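PDB 2ZUX: rhamnogalacturonan endolyase YesW from Bacillus subtilis, which cleaves the rhamnogalacturonan type I region of plant cell-wall pectin by endo-type elimination, and requires calcium or manganese for activity. Local coordinates for residues 184-188 and 298-302. Residues are numbered along the deposited sequence; the frame is centred on the assembly and turned at random.
Sequences YDLDG and NFRDG. With CA (calcium ion), chain G.
Asp187 and Phe299 extend alongside each other in the same direction where a calcium-binding loop meets the end of strand 293-300 in the next sheet of the beta-propeller. The loop has the DxDxDG pattern familiar from EF-hand-like sites, but here it connects beta strands 182-184 and 193-198. Followed outward, the Asp187 side chain begins with CB, which lies 3.2 Å from Phe299 O and also touches Arg300 CA. With chi1 at 63°, CG sits between the backbone N and the carbonyl carbon, which lets one carboxylate oxygen reach the metal while the other comes beside the ring. OD1 binds the calcium ion at 2.3 Å; Asp185 OD1, a water, Asp189, Lys191 O and Glu193 share that metal. OD2 lies 3.7 Å from Phe299 CE2, the carboxylate and ring planes only 25° apart, and accepts a hydrogen bond from a water that in turn accepts from Gly302 N. Leu186 crosses Phe299 at roughly a right angle: Leu186 CB is 4.0 Å from Phe299 CB and sits beside the rim of the ring, close to level with it, while Leu242 and Val243 of strand 241-246 pack on the same phenylalanine. Replacing Phe299 by alanine is likely to open a gap beside Leu186 CB and to cost the Asp187 carboxylate its aromatic neighbour on the OD2 side. No direct hydrogen bond joins the segments, so water carries the polar links. One water bridges Asp187 O to Asp301 N. Another donates to Leu186 O and accepts from Phe299 N and Arg300 NE, lying at the guanidinium edge; Arg300 NH1 forms a salt bridge with Asp276. Within the loop, Gly188 N closes an Asx motif on Asp185 OD1 at 3.0 Å, approaching from above the carboxylate plane.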
loop_
_atom_site.group_PDB
_atom_site.type_symbol
_atom_site.label_atom_id
_atom_site.label_comp_id
_atom_site.label_asym_id
_atom_site.label_seq_id
_atom_site.Cartn_x
_atom_site.Cartn_y
_atom_site.Cartn_z
ATOM N N TYR A 184 -11.168 -0.887 2.659
ATOM C CA TYR A 184 -11.068 -1.084 4.098
ATOM C C TYR A 184 -12.437 -1.353 4.668
ATOM O O TYR A 184 -13.441 -0.902 4.122
ATOM C CB TYR A 184 -10.474 0.167 4.778
ATOM C CG TYR A 184 -9.608 -0.190 5.965
ATOM C CD1 TYR A 184 -8.281 -0.566 5.785
ATOM C CD2 TYR A 184 -10.117 -0.172 7.269
ATOM C CE1 TYR A 184 -7.483 -0.913 6.857
ATOM C CE2 TYR A 184 -9.319 -0.532 8.354
ATOM C CZ TYR A 184 -7.999 -0.894 8.138
ATOM O OH TYR A 184 -7.177 -1.264 9.182
ATOM N N ASP A 185 -12.465 -2.086 5.779
ATOM C CA ASP A 185 -13.697 -2.244 6.543
ATOM C C ASP A 185 -13.880 -0.998 7.409
ATOM O O ASP A 185 -13.478 -0.973 8.574
ATOM C CB ASP A 185 -13.649 -3.512 7.394
ATOM C CG ASP A 185 -14.915 -3.737 8.189
ATOM O OD1 ASP A 185 -15.945 -3.094 7.893
ATOM O OD2 ASP A 185 -14.849 -4.567 9.127
ATOM N N LEU A 186 -14.478 0.039 6.825
ATOM C CA LEU A 186 -14.649 1.321 7.497
ATOM C C LEU A 186 -15.651 1.276 8.638
ATOM O O LEU A 186 -15.474 1.981 9.631
ATOM C CB LEU A 186 -15.078 2.402 6.499
ATOM C CG LEU A 186 -13.988 2.928 5.562
ATOM C CD1 LEU A 186 -14.615 3.703 4.409
ATOM C CD2 LEU A 186 -12.981 3.786 6.305
ATOM N N ASP A 187 -16.706 0.476 8.493
ATOM C CA ASP A 187 -17.786 0.472 9.497
ATOM C C ASP A 187 -17.677 -0.641 10.546
ATOM O O ASP A 187 -18.421 -0.629 11.536
ATOM C CB ASP A 187 -19.179 0.514 8.845
ATOM C CG ASP A 187 -19.475 -0.700 7.989
ATOM O OD1 ASP A 187 -18.630 -1.611 7.890
ATOM O OD2 ASP A 187 -20.579 -0.739 7.403
ATOM N N GLY A 188 -16.750 -1.576 10.345
ATOM C CA GLY A 188 -16.453 -2.601 11.345
ATOM C C GLY A 188 -17.403 -3.777 11.403
ATOM O O GLY A 188 -17.569 -4.381 12.467
ATOM N N ASN A 298 -15.813 9.584 8.549
ATOM C CA ASN A 298 -16.157 8.246 9.000
ATOM C C ASN A 298 -17.254 7.661 8.128
ATOM O O ASN A 298 -18.091 8.394 7.593
ATOM C CB ASN A 298 -16.603 8.256 10.469
ATOM C CG ASN A 298 -15.438 8.219 11.421
ATOM O OD1 ASN A 298 -14.344 7.805 11.051
ATOM N ND2 ASN A 298 -15.665 8.642 12.661
ATOM N N PHE A 299 -17.224 6.343 7.957
ATOM C CA PHE A 299 -18.361 5.620 7.411
ATOM C C PHE A 299 -18.742 4.560 8.428
ATOM O O PHE A 299 -18.060 3.550 8.581
ATOM C CB PHE A 299 -18.064 4.999 6.041
ATOM C CG PHE A 299 -19.200 4.174 5.507
ATOM C CD1 PHE A 299 -20.375 4.786 5.067
ATOM C CD2 PHE A 299 -19.117 2.788 5.470
ATOM C CE1 PHE A 299 -21.445 4.026 4.594
ATOM C CE2 PHE A 299 -20.186 2.021 4.999
ATOM C CZ PHE A 299 -21.345 2.646 4.556
ATOM N N ARG A 300 -19.818 4.834 9.160
ATOM C CA ARG A 300 -20.242 4.008 10.279
ATOM C C ARG A 300 -21.749 4.101 10.382
ATOM O O ARG A 300 -22.327 5.139 10.067
ATOM C CB ARG A 300 -19.600 4.501 11.582
ATOM C CG ARG A 300 -18.073 4.385 11.606
ATOM C CD ARG A 300 -17.448 5.005 12.839
ATOM N NE ARG A 300 -16.004 5.138 12.643
ATOM C CZ ARG A 300 -15.136 5.485 13.589
ATOM N NH1 ARG A 300 -15.552 5.709 14.834
ATOM N NH2 ARG A 300 -13.844 5.594 13.301
ATOM N N ASP A 301 -22.382 3.010 10.806
ATOM C CA ASP A 301 -23.841 2.983 11.014
ATOM C C ASP A 301 -24.596 3.417 9.755
ATOM O O ASP A 301 -25.629 4.095 9.836
ATOM C CB ASP A 301 -24.235 3.871 12.206
ATOM C CG ASP A 301 -23.303 3.706 13.394
ATOM O OD1 ASP A 301 -23.266 2.602 13.980
ATOM O OD2 ASP A 301 -22.600 4.684 13.740
ATOM N N GLY A 302 -24.061 3.041 8.596
ATOM C CA GLY A 302 -24.667 3.358 7.310
ATOM C C GLY A 302 -24.559 4.801 6.856
ATOM O O GLY A 302 -25.141 5.169 5.835
HETATM CA CA CA G . -17.752 -2.980 6.266
HETATM O O HOH W 1 -15.343 4.835 9.666
HETATM O O HOH W 2 -20.854 0.768 11.922
HETATM O O HOH W 3 -22.695 0.649 8.054
HETATM O O HOH W 4 -19.830 -3.691 5.180
#